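Local coordinates for putative hemin transport system, substrate-binding protein (Burkholderia cenocepacia, PDB 5Y8A) that probably captures heme in the periplasm as the substrate-binding component of a hemin transport system, holding two hemes in the cleft between its two lobes, at residues T170-M175 with F247-G252; V206-D211 with V241-L246; A166-A171 with A181-Q186. All coordinates share one frame; numbering follows the deposited sequence.

Contact 1: T170-M175 with F247-G252; sequences TAADAM and FLLGFG. With HEM (protoporphyrin IX containing Fe), chain D.
In the heme pocket of this periplasmic binding protein, the N-terminus of helix 171-178 packs against helix 245-249 and the turn that carries Phe251, with Ala171 CB set 4.2 Å from Leu249 CB. The 5.5 Å between Ala171 CA and Leu249 CA is consistent with small alanine side chains allowing a close approach. Leu249 CD2 touches Ala172 CB, and its other branch reaches the cofactor, Leu249 CD1 lying 3.6 Å from the heme methyl CMA. Met175 and Phe251 run past each other in opposite directions. The methionine chain, bent at chi2 and chi3, brings Met175 CG 3.3 Å from Leu248 O. Its SD comes within 3.8 Å of Phe251 CZ, a Met-aromatic contact in which the sulfur stands obliquely, 37° off the ring normal. The same ring takes Ala174 CB obliquely and the carbonyl oxygen of Ala171 at its edge, in plane. Phe251 leaves the helical conformation with positive phi, 51°, at the turn from which its ring reaches back to helix 171-178. On the heme side, two successive amides grip one propionate: Ala171 N donates to heme O2A at 2.8 Å. Ala172 N donates to heme O1A at 3.1 Å. Thr170, the N-cap, accepts from Asp173 N through OG1 (3.0 Å), and Tyr191 N gives the heme a further hydrogen bond. The grip on the carboxylate therefore comes from backbone N-H groups at a helix start, where the helix dipole would be expected to favour the anion, while the apolar seam behind ties those amides to the second helix.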
loop_
_atom_site.group_PDB
_atom_site.type_symbol
_atom_site.label_atom_id
_atom_site.label_comp_id
_atom_site.label_asym_id
_atom_site.label_seq_id
_atom_site.Cartn_x
_atom_site.Cartn_y
_atom_site.Cartn_z
ATOM N N THR A 170 0.218 11.271 -0.035
ATOM C CA THR A 170 -0.457 9.982 0.001
ATOM C C THR A 170 0.431 8.913 -0.629
ATOM O O THR A 170 1.377 9.206 -1.359
ATOM C CB THR A 170 -1.787 10.036 -0.754
ATOM O OG1 THR A 170 -1.514 10.439 -2.089
ATOM C CG2 THR A 170 -2.795 11.064 -0.097
ATOM N N ALA A 171 0.106 7.652 -0.352
ATOM C CA ALA A 171 0.774 6.563 -1.050
ATOM C C ALA A 171 0.514 6.640 -2.553
ATOM O O ALA A 171 1.415 6.376 -3.357
ATOM C CB ALA A 171 0.322 5.212 -0.482
ATOM N N ALA A 172 -0.699 7.041 -2.949
ATOM C CA ALA A 172 -1.034 7.128 -4.371
ATOM C C ALA A 172 -0.159 8.150 -5.084
ATOM O O ALA A 172 0.360 7.886 -6.179
ATOM C CB ALA A 172 -2.517 7.476 -4.543
ATOM N N ASP A 173 0.024 9.326 -4.472
ATOM C CA ASP A 173 0.865 10.365 -5.072
ATOM C C ASP A 173 2.277 9.846 -5.350
ATOM O O ASP A 173 2.820 10.027 -6.446
ATOM C CB ASP A 173 0.907 11.594 -4.153
ATOM C CG ASP A 173 1.503 12.826 -4.839
ATOM O OD1 ASP A 173 0.777 13.526 -5.582
ATOM O OD2 ASP A 173 2.697 13.107 -4.626
ATOM N N ALA A 174 2.874 9.167 -4.376
ATOM C CA ALA A 174 4.233 8.660 -4.557
ATOM C C ALA A 174 4.295 7.558 -5.611
ATOM O O ALA A 174 5.259 7.489 -6.387
ATOM C CB ALA A 174 4.774 8.161 -3.224
ATOM N N MET A 175 3.291 6.673 -5.649
ATOM C CA MET A 175 3.290 5.612 -6.650
ATOM C C MET A 175 3.114 6.179 -8.046
ATOM O O MET A 175 3.768 5.718 -8.990
ATOM C CB MET A 175 2.186 4.589 -6.358
ATOM C CG MET A 175 2.466 3.743 -5.118
ATOM S SD MET A 175 4.023 2.789 -5.301
ATOM C CE MET A 175 3.568 1.659 -6.593
ATOM N N PHE A 247 -1.675 -4.029 -2.794
ATOM C CA PHE A 247 -0.514 -4.240 -3.655
ATOM C C PHE A 247 -0.028 -2.917 -4.244
ATOM O O PHE A 247 1.173 -2.640 -4.267
ATOM C CB PHE A 247 -0.872 -5.242 -4.761
ATOM C CG PHE A 247 0.093 -5.251 -5.932
ATOM C CD1 PHE A 247 1.379 -5.756 -5.791
ATOM C CD2 PHE A 247 -0.297 -4.770 -7.179
ATOM C CE1 PHE A 247 2.260 -5.783 -6.877
ATOM C CE2 PHE A 247 0.594 -4.782 -8.272
ATOM C CZ PHE A 247 1.871 -5.298 -8.112
ATOM N N LEU A 248 -0.948 -2.074 -4.715
ATOM C CA LEU A 248 -0.529 -0.807 -5.299
ATOM C C LEU A 248 0.051 0.124 -4.241
ATOM O O LEU A 248 1.089 0.769 -4.462
ATOM C CB LEU A 248 -1.718 -0.140 -5.998
ATOM C CG LEU A 248 -1.621 1.350 -6.292
ATOM C CD1 LEU A 248 -0.573 1.600 -7.380
ATOM C CD2 LEU A 248 -2.993 1.961 -6.662
ATOM N N LEU A 249 -0.598 0.197 -3.085
ATOM C CA LEU A 249 -0.412 1.301 -2.155
ATOM C C LEU A 249 0.344 0.902 -0.901
ATOM O O LEU A 249 0.628 1.773 -0.059
ATOM C CB LEU A 249 -1.788 1.871 -1.765
ATOM C CG LEU A 249 -2.718 2.322 -2.905
ATOM C CD1 LEU A 249 -4.159 2.576 -2.423
ATOM C CD2 LEU A 249 -2.146 3.587 -3.518
ATOM N N GLY A 250 0.675 -0.386 -0.750
ATOM C CA GLY A 250 1.097 -0.895 0.548
ATOM C C GLY A 250 2.487 -0.461 0.973
ATOM O O GLY A 250 2.768 -0.369 2.171
ATOM N N PHE A 251 3.359 -0.161 0.012
ATOM C CA PHE A 251 4.778 0.096 0.276
ATOM C C PHE A 251 5.412 -1.019 1.118
ATOM O O PHE A 251 5.915 -0.805 2.214
ATOM C CB PHE A 251 4.986 1.470 0.905
ATOM C CG PHE A 251 5.038 2.555 -0.117
ATOM C CD1 PHE A 251 3.863 3.108 -0.609
ATOM C CD2 PHE A 251 6.240 2.956 -0.655
ATOM C CE1 PHE A 251 3.902 4.071 -1.591
ATOM C CE2 PHE A 251 6.270 3.923 -1.639
ATOM C CZ PHE A 251 5.098 4.485 -2.092
ATOM N N GLY A 252 5.394 -2.227 0.553
ATOM C CA GLY A 252 6.079 -3.365 1.132
ATOM C C GLY A 252 7.142 -3.934 0.206
ATOM O O GLY A 252 7.610 -3.275 -0.734
HETATM C CHA HEM D . -6.655 5.600 3.737
HETATM C CHB HEM D . -7.542 1.115 2.137
HETATM C CHC HEM D . -12.050 0.909 4.038
HETATM C CHD HEM D . -11.101 5.337 5.658
HETATM C C1A HEM D . -6.478 4.387 3.099
HETATM C C2A HEM D . -5.319 3.946 2.338
HETATM C C3A HEM D . -5.587 2.700 1.909
HETATM C C4A HEM D . -6.909 2.317 2.372
HETATM C CMA HEM D . -4.675 1.790 1.069
HETATM C CAA HEM D . -4.020 4.772 2.089
HETATM C CBA HEM D . -3.947 5.230 0.632
HETATM C CGA HEM D . -2.900 6.276 0.309
HETATM O O1A HEM D . -2.914 6.741 -0.860
HETATM O O2A HEM D . -2.062 6.655 1.170
HETATM C C1B HEM D . -8.790 0.682 2.552
HETATM C C2B HEM D . -9.269 -0.671 2.377
HETATM C C3B HEM D . -10.509 -0.762 2.883
HETATM C C4B HEM D . -10.868 0.546 3.417
HETATM C CMB HEM D . -8.443 -1.785 1.697
HETATM C CAB HEM D . -11.374 -2.050 2.886
HETATM C CBB HEM D . -12.605 -2.106 3.414
HETATM C C1C HEM D . -12.191 2.092 4.714
HETATM C C2C HEM D . -13.258 2.502 5.609
HETATM C C3C HEM D . -12.962 3.737 6.053
HETATM C C4C HEM D . -11.712 4.131 5.443
HETATM C CMC HEM D . -14.476 1.629 5.986
HETATM C CAC HEM D . -13.725 4.696 7.006
HETATM C CBC HEM D . -15.017 4.580 7.340
HETATM C C1D HEM D . -9.856 5.759 5.270
HETATM C C2D HEM D . -9.347 7.070 5.582
HETATM C C3D HEM D . -8.115 7.171 5.080
HETATM C C4D HEM D . -7.813 5.916 4.409
HETATM C CMD HEM D . -10.147 8.117 6.390
HETATM C CAD HEM D . -7.206 8.419 5.150
HETATM C CBD HEM D . -7.889 9.516 4.309
HETATM C CGD HEM D . -7.145 10.826 4.334
HETATM O O1D HEM D . -7.820 11.901 4.359
HETATM O O2D HEM D . -5.883 10.793 4.340
HETATM N NA HEM D . -7.419 3.369 3.088
HETATM N NB HEM D . -9.794 1.395 3.195
HETATM N NC HEM D . -11.265 3.111 4.639
HETATM N ND HEM D . -8.908 5.069 4.543
HETATM FE FE HEM D . -9.385 3.112 3.751
#

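Contact 2: V206-D211 with V241-L246; sequences VVLISD and VSLDAL
Val241 and Leu208 face one another across two parallel strands, 206-210 and 240-243. Their side chains share one face of the sheet and those of Ile209 and Ser242 the other, while Ser210 and Leu243 diverge. The backbone ladder sets the register: Val241 N donates to Val207 O at 3.0 Å, Ile209 N to Val241 O at 3.0 Å, and Leu243 N to Ile209 O at 3.1 Å. Asp211 N also points at Leu243 O, though the modelled separation is too short to be trusted. On the face of Leu208 and Val241 the contact is apolar. Leu208 has CG anti to its amide nitrogen (chi1 -169°), and CD1 swings over the neighbouring strand to lie 3.7 Å from Val241 CG1; Val206 CG1 meets Val241 CG2 at 4.1 Å. On the opposite face Ile209 CG2 is 4.0 Å from Ser242 CB. At the strand ends the carboxylate of Asp211 folds back, OD1 standing 3.0 Å from Ser242 OG. Farther out, helix 255-269 covers the first face through Leu262, Leu266 and Ala269, and Leu223 packs on Ile209 from the other. Ser210 OG bonds to Leu156 O, while Asp244 OD2 caps Phe247 N at the start of helix 245-249. Strand 240-243 is the outermost of a four-stranded parallel sheet in this lobe; Val241 N and O and Leu243 N are paired with strand 206-210, and the leucine and valine branches make the face beneath helix 255-269 hydrophobic.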
loop_
_atom_site.group_PDB
_atom_site.type_symbol
_atom_site.label_atom_id
_atom_site.label_comp_id
_atom_site.label_asym_id
_atom_site.label_seq_id
_atom_site.Cartn_x
_atom_site.Cartn_y
_atom_site.Cartn_z
ATOM N N VAL A 206 -5.566 9.690 -17.312
ATOM C CA VAL A 206 -5.923 8.336 -16.898
ATOM C C VAL A 206 -6.559 8.434 -15.515
ATOM O O VAL A 206 -6.140 9.246 -14.684
ATOM C CB VAL A 206 -4.686 7.405 -16.864
ATOM C CG1 VAL A 206 -5.082 5.977 -16.532
ATOM C CG2 VAL A 206 -3.920 7.451 -18.166
ATOM N N VAL A 207 -7.573 7.606 -15.269
ATOM C CA VAL A 207 -8.169 7.447 -13.947
ATOM C C VAL A 207 -7.701 6.111 -13.377
ATOM O O VAL A 207 -7.791 5.078 -14.052
ATOM C CB VAL A 207 -9.704 7.524 -14.014
ATOM C CG1 VAL A 207 -10.332 6.955 -12.759
ATOM C CG2 VAL A 207 -10.147 8.965 -14.231
ATOM N N LEU A 208 -7.171 6.144 -12.154
ATOM C CA LEU A 208 -6.698 4.973 -11.418
ATOM C C LEU A 208 -7.668 4.681 -10.282
ATOM O O LEU A 208 -8.060 5.602 -9.550
ATOM C CB LEU A 208 -5.293 5.245 -10.862
ATOM C CG LEU A 208 -4.425 4.143 -10.248
ATOM C CD1 LEU A 208 -4.161 3.017 -11.279
ATOM C CD2 LEU A 208 -3.106 4.738 -9.747
ATOM N N ILE A 209 -8.056 3.416 -10.118
ATOM C CA ILE A 209 -9.085 3.064 -9.144
ATOM C C ILE A 209 -8.778 1.699 -8.547
ATOM O O ILE A 209 -8.220 0.827 -9.211
ATOM C CB ILE A 209 -10.493 3.109 -9.784
ATOM C CG1 ILE A 209 -11.589 3.110 -8.708
ATOM C CG2 ILE A 209 -10.685 1.990 -10.835
ATOM C CD1 ILE A 209 -12.879 3.726 -9.202
ATOM N N SER A 210 -9.139 1.516 -7.273
ATOM C CA SER A 210 -8.898 0.247 -6.599
ATOM C C SER A 210 -9.753 -0.872 -7.196
ATOM O O SER A 210 -10.925 -0.658 -7.518
ATOM C CB SER A 210 -9.177 0.396 -5.099
ATOM O OG SER A 210 -10.286 1.263 -4.855
ATOM N N ASP A 211 -9.130 -2.053 -7.398
ATOM C CA ASP A 211 -9.840 -3.261 -7.852
ATOM C C ASP A 211 -11.122 -3.451 -7.071
ATOM O O ASP A 211 -12.192 -3.704 -7.637
ATOM C CB ASP A 211 -8.966 -4.511 -7.663
ATOM C CG ASP A 211 -8.292 -4.997 -8.963
ATOM O OD1 ASP A 211 -8.403 -4.322 -10.012
ATOM O OD2 ASP A 211 -7.635 -6.072 -8.915
ATOM N N VAL A 241 -7.638 2.357 -15.247
ATOM C CA VAL A 241 -6.751 1.301 -14.769
ATOM C C VAL A 241 -7.175 0.949 -13.348
ATOM O O VAL A 241 -7.191 1.822 -12.474
ATOM C CB VAL A 241 -5.267 1.716 -14.774
ATOM C CG1 VAL A 241 -4.423 0.645 -14.049
ATOM C CG2 VAL A 241 -4.745 1.943 -16.199
ATOM N N SER A 242 -7.497 -0.315 -13.109
ATOM C CA SER A 242 -7.801 -0.778 -11.758
ATOM C C SER A 242 -6.659 -1.631 -11.206
ATOM O O SER A 242 -5.944 -2.298 -11.960
ATOM C CB SER A 242 -9.096 -1.576 -11.729
ATOM O OG SER A 242 -8.961 -2.749 -12.492
ATOM N N LEU A 243 -6.501 -1.621 -9.882
ATOM C CA LEU A 243 -5.449 -2.407 -9.236
ATOM C C LEU A 243 -5.853 -2.739 -7.801
ATOM O O LEU A 243 -6.650 -2.031 -7.183
ATOM C CB LEU A 243 -4.092 -1.673 -9.220
ATOM C CG LEU A 243 -3.247 -1.583 -10.506
ATOM C CD1 LEU A 243 -2.085 -0.614 -10.349
ATOM C CD2 LEU A 243 -2.728 -2.953 -10.866
ATOM N N ASP A 244 -5.300 -3.829 -7.282
ATOM C CA ASP A 244 -5.529 -4.195 -5.887
ATOM C C ASP A 244 -4.902 -3.141 -4.984
ATOM O O ASP A 244 -3.718 -2.825 -5.125
ATOM C CB ASP A 244 -4.932 -5.573 -5.602
ATOM C CG ASP A 244 -4.976 -5.941 -4.130
ATOM O OD1 ASP A 244 -6.002 -6.493 -3.673
ATOM O OD2 ASP A 244 -3.985 -5.664 -3.430
ATOM N N ALA A 245 -5.705 -2.600 -4.063
ATOM C CA ALA A 245 -5.288 -1.469 -3.240
ATOM C C ALA A 245 -4.015 -1.759 -2.443
ATOM O O ALA A 245 -3.063 -0.969 -2.479
ATOM C CB ALA A 245 -6.434 -1.079 -2.300
ATOM N N LEU A 246 -3.979 -2.877 -1.699
ATOM C CA LEU A 246 -2.831 -3.147 -0.826
ATOM C C LEU A 246 -1.556 -3.381 -1.638
ATOM O O LEU A 246 -0.460 -2.980 -1.221
ATOM C CB LEU A 246 -3.115 -4.345 0.091
ATOM C CG LEU A 246 -1.896 -4.898 0.865
ATOM C CD1 LEU A 246 -1.413 -3.922 1.951
ATOM C CD2 LEU A 246 -2.135 -6.308 1.475
#

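Contact 3: A166-A171 with A181-Q186; sequences AGQRTA and ARNAMQ. With HEM (protoporphyrin IX containing Fe), chain D.
The amides of Gln168 and Gln186 lie almost parallel, their planes 2° apart, with Gln168 OE1 3.6 Å from Gln186 OE1 and Met185 O in the amide plane of Gln168; the amide of Asn183 is turned 76° from Gln168. Asn183 also forms an Asx turn, OD1 accepting from Met185 N at 2.9 Å from above the carbonyl plane. The contact joins the loop after strand 163-166 to strand 182-183 and the turn that follows, the chain between them forming helix 171-178. Gln168 is bent at chi2 and points NE2 at Met185 O, 2.8 Å away in an almost perfectly straight bond that also lies in the plane of the carbonyl. Asn183 uses ND2 differently: Ala166 O lies in its amide plane at 3.0 Å, but the donor sits 45° out of the plane of that carbonyl. Gln186 NE2 turns back to Asn183 O. Gln168 NE2 and Asn183 ND2 also share Asp173 OD1 as acceptor, so the two donors can lie close together beside one carboxylate oxygen. Thr170 OG1 donates to Gly167 O, tying the loop to the helix start. A water bridges the two segments, donating to Ala166 O at 2.9 Å and to Asn183 OD1 at 2.7 Å.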
loop_
_atom_site.group_PDB
_atom_site.type_symbol
_atom_site.label_atom_id
_atom_site.label_comp_id
_atom_site.label_asym_id
_atom_site.label_seq_id
_atom_site.Cartn_x
_atom_site.Cartn_y
_atom_site.Cartn_z
ATOM N N ALA A 166 -6.992 11.279 -4.201
ATOM C CA ALA A 166 -5.738 11.425 -3.484
ATOM C C ALA A 166 -5.041 12.707 -3.909
ATOM O O ALA A 166 -4.732 12.886 -5.090
ATOM C CB ALA A 166 -4.832 10.216 -3.749
ATOM N N GLY A 167 -4.775 13.579 -2.942
ATOM C CA GLY A 167 -3.902 14.722 -3.121
ATOM C C GLY A 167 -2.470 14.358 -2.824
ATOM O O GLY A 167 -2.038 13.217 -3.025
ATOM N N GLN A 168 -1.722 15.328 -2.309
ATOM C CA GLN A 168 -0.329 15.049 -2.004
ATOM C C GLN A 168 -0.204 14.353 -0.655
ATOM O O GLN A 168 -1.176 14.174 0.077
ATOM C CB GLN A 168 0.495 16.329 -2.032
ATOM C CG GLN A 168 0.913 16.705 -3.448
ATOM C CD GLN A 168 -0.277 17.028 -4.335
ATOM O OE1 GLN A 168 -0.890 18.098 -4.227
ATOM N NE2 GLN A 168 -0.611 16.099 -5.224
ATOM N N ARG A 169 1.021 13.917 -0.356
ATOM C CA ARG A 169 1.347 13.235 0.895
ATOM C C ARG A 169 0.547 11.945 1.073
ATOM O O ARG A 169 0.244 11.553 2.199
ATOM C CB ARG A 169 1.150 14.164 2.086
ATOM C CG ARG A 169 1.964 15.441 1.940
ATOM C CD ARG A 169 2.122 16.169 3.245
ATOM N NE ARG A 169 2.565 17.544 3.031
ATOM C CZ ARG A 169 2.919 18.378 4.008
ATOM N NH1 ARG A 169 2.890 17.973 5.273
ATOM N NH2 ARG A 169 3.299 19.615 3.720
ATOM N N THR A 170 0.218 11.271 -0.035
ATOM C CA THR A 170 -0.457 9.982 0.001
ATOM C C THR A 170 0.431 8.913 -0.629
ATOM O O THR A 170 1.377 9.206 -1.359
ATOM C CB THR A 170 -1.787 10.036 -0.754
ATOM O OG1 THR A 170 -1.514 10.439 -2.089
ATOM C CG2 THR A 170 -2.795 11.064 -0.097
ATOM N N ALA A 171 0.106 7.652 -0.352
ATOM C CA ALA A 171 0.774 6.563 -1.050
ATOM C C ALA A 171 0.514 6.640 -2.553
ATOM O O ALA A 171 1.415 6.376 -3.357
ATOM C CB ALA A 171 0.322 5.212 -0.482
ATOM N N ALA A 181 4.566 9.299 -13.796
ATOM C CA ALA A 181 3.411 10.129 -14.112
ATOM C C ALA A 181 3.306 11.272 -13.101
ATOM O O ALA A 181 4.164 11.443 -12.230
ATOM C CB ALA A 181 2.130 9.287 -14.155
ATOM N N ARG A 182 2.250 12.077 -13.242
ATOM C CA ARG A 182 1.997 13.214 -12.371
ATOM C C ARG A 182 0.607 13.080 -11.797
ATOM O O ARG A 182 -0.311 12.661 -12.498
ATOM C CB ARG A 182 2.084 14.552 -13.117
ATOM C CG ARG A 182 3.282 14.685 -14.028
ATOM C CD ARG A 182 3.014 15.714 -15.123
ATOM N NE ARG A 182 2.615 17.003 -14.571
ATOM C CZ ARG A 182 2.291 18.053 -15.315
ATOM N NH1 ARG A 182 2.315 17.960 -16.642
ATOM N NH2 ARG A 182 1.941 19.193 -14.733
ATOM N N ASN A 183 0.457 13.418 -10.524
ATOM C CA ASN A 183 -0.857 13.381 -9.899
ATOM C C ASN A 183 -1.709 14.488 -10.485
ATOM O O ASN A 183 -1.314 15.661 -10.453
ATOM C CB ASN A 183 -0.739 13.556 -8.392
ATOM C CG ASN A 183 -2.044 13.265 -7.662
ATOM O OD1 ASN A 183 -3.106 13.201 -8.268
ATOM N ND2 ASN A 183 -1.963 13.111 -6.348
ATOM N N ALA A 184 -2.878 14.128 -11.016
ATOM C CA ALA A 184 -3.732 15.166 -11.583
ATOM C C ALA A 184 -4.348 16.048 -10.509
ATOM O O ALA A 184 -4.848 17.129 -10.831
ATOM C CB ALA A 184 -4.830 14.546 -12.449
ATOM N N MET A 185 -4.326 15.621 -9.252
ATOM C CA MET A 185 -4.878 16.405 -8.153
ATOM C C MET A 185 -3.746 17.130 -7.438
ATOM O O MET A 185 -2.796 16.494 -6.966
ATOM C CB MET A 185 -5.656 15.519 -7.183
ATOM C CG MET A 185 -6.723 14.717 -7.876
ATOM S SD MET A 185 -7.826 15.820 -8.793
ATOM C CE MET A 185 -8.393 16.843 -7.433
ATOM N N GLN A 186 -3.860 18.456 -7.352
ATOM C CA GLN A 186 -2.829 19.315 -6.789
ATOM C C GLN A 186 -3.461 20.294 -5.809
ATOM O O GLN A 186 -4.660 20.584 -5.880
ATOM C CB GLN A 186 -2.076 20.079 -7.897
ATOM C CG GLN A 186 -1.287 19.189 -8.861
ATOM C CD GLN A 186 -0.060 18.580 -8.215
ATOM O OE1 GLN A 186 0.537 19.181 -7.330
ATOM N NE2 GLN A 186 0.310 17.362 -8.639
HETATM C CHA HEM D . -6.655 5.600 3.737
HETATM C CHB HEM D . -7.542 1.115 2.137
HETATM C CHC HEM D . -12.050 0.909 4.038
HETATM C CHD HEM D . -11.101 5.337 5.658
HETATM C C1A HEM D . -6.478 4.387 3.099
HETATM C C2A HEM D . -5.319 3.946 2.338
HETATM C C3A HEM D . -5.587 2.700 1.909
HETATM C C4A HEM D . -6.909 2.317 2.372
HETATM C CMA HEM D . -4.675 1.790 1.069
HETATM C CAA HEM D . -4.020 4.772 2.089
HETATM C CBA HEM D . -3.947 5.230 0.632
HETATM C CGA HEM D . -2.900 6.276 0.309
HETATM O O1A HEM D . -2.914 6.741 -0.860
HETATM O O2A HEM D . -2.062 6.655 1.170
HETATM C C1B HEM D . -8.790 0.682 2.552
HETATM C C2B HEM D . -9.269 -0.671 2.377
HETATM C C3B HEM D . -10.509 -0.762 2.883
HETATM C C4B HEM D . -10.868 0.546 3.417
HETATM C CMB HEM D . -8.443 -1.785 1.697
HETATM C CAB HEM D . -11.374 -2.050 2.886
HETATM C CBB HEM D . -12.605 -2.106 3.414
HETATM C C1C HEM D . -12.191 2.092 4.714
HETATM C C2C HEM D . -13.258 2.502 5.609
HETATM C C3C HEM D . -12.962 3.737 6.053
HETATM C C4C HEM D . -11.712 4.131 5.443
HETATM C CMC HEM D . -14.476 1.629 5.986
HETATM C CAC HEM D . -13.725 4.696 7.006
HETATM C CBC HEM D . -15.017 4.580 7.340
HETATM C C1D HEM D . -9.856 5.759 5.270
HETATM C C2D HEM D . -9.347 7.070 5.582
HETATM C C3D HEM D . -8.115 7.171 5.080
HETATM C C4D HEM D . -7.813 5.916 4.409
HETATM C CMD HEM D . -10.147 8.117 6.390
HETATM C CAD HEM D . -7.206 8.419 5.150
HETATM C CBD HEM D . -7.889 9.516 4.309
HETATM C CGD HEM D . -7.145 10.826 4.334
HETATM O O1D HEM D . -7.820 11.901 4.359
HETATM O O2D HEM D . -5.883 10.793 4.340
HETATM N NA HEM D . -7.419 3.369 3.088
HETATM N NB HEM D . -9.794 1.395 3.195
HETATM N NC HEM D . -11.265 3.111 4.639
HETATM N ND HEM D . -8.908 5.069 4.543
HETATM FE FE HEM D . -9.385 3.112 3.751
HETATM O O HOH W 1 -5.225 11.679 -7.695
#

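In the fold
All three contacts belong to the lobe that holds one heme propionate, and helix 171-178 connects two of them. Contacts 1 and 3 share Thr170 and Ala171 and have centres about 11 Å apart; Asp173 joins them, its OD1 2.9 Å from both Asn183 ND2 and Gln168 NE2, while Ala172 CB packs 3.7 Å from Ala166 CB. Contact 2 approaches contact 1 through helix 245-249, where Leu248 CD1 lies 4.0 Å from Leu243 CD1. Contacts 2 and 3 do not touch, their nearest atoms about 6 Å apart, yet both reach the same parallel sheet. Contact 2 borders the pocket too, the side chain of Ala245 lying about 5 Å from a heme.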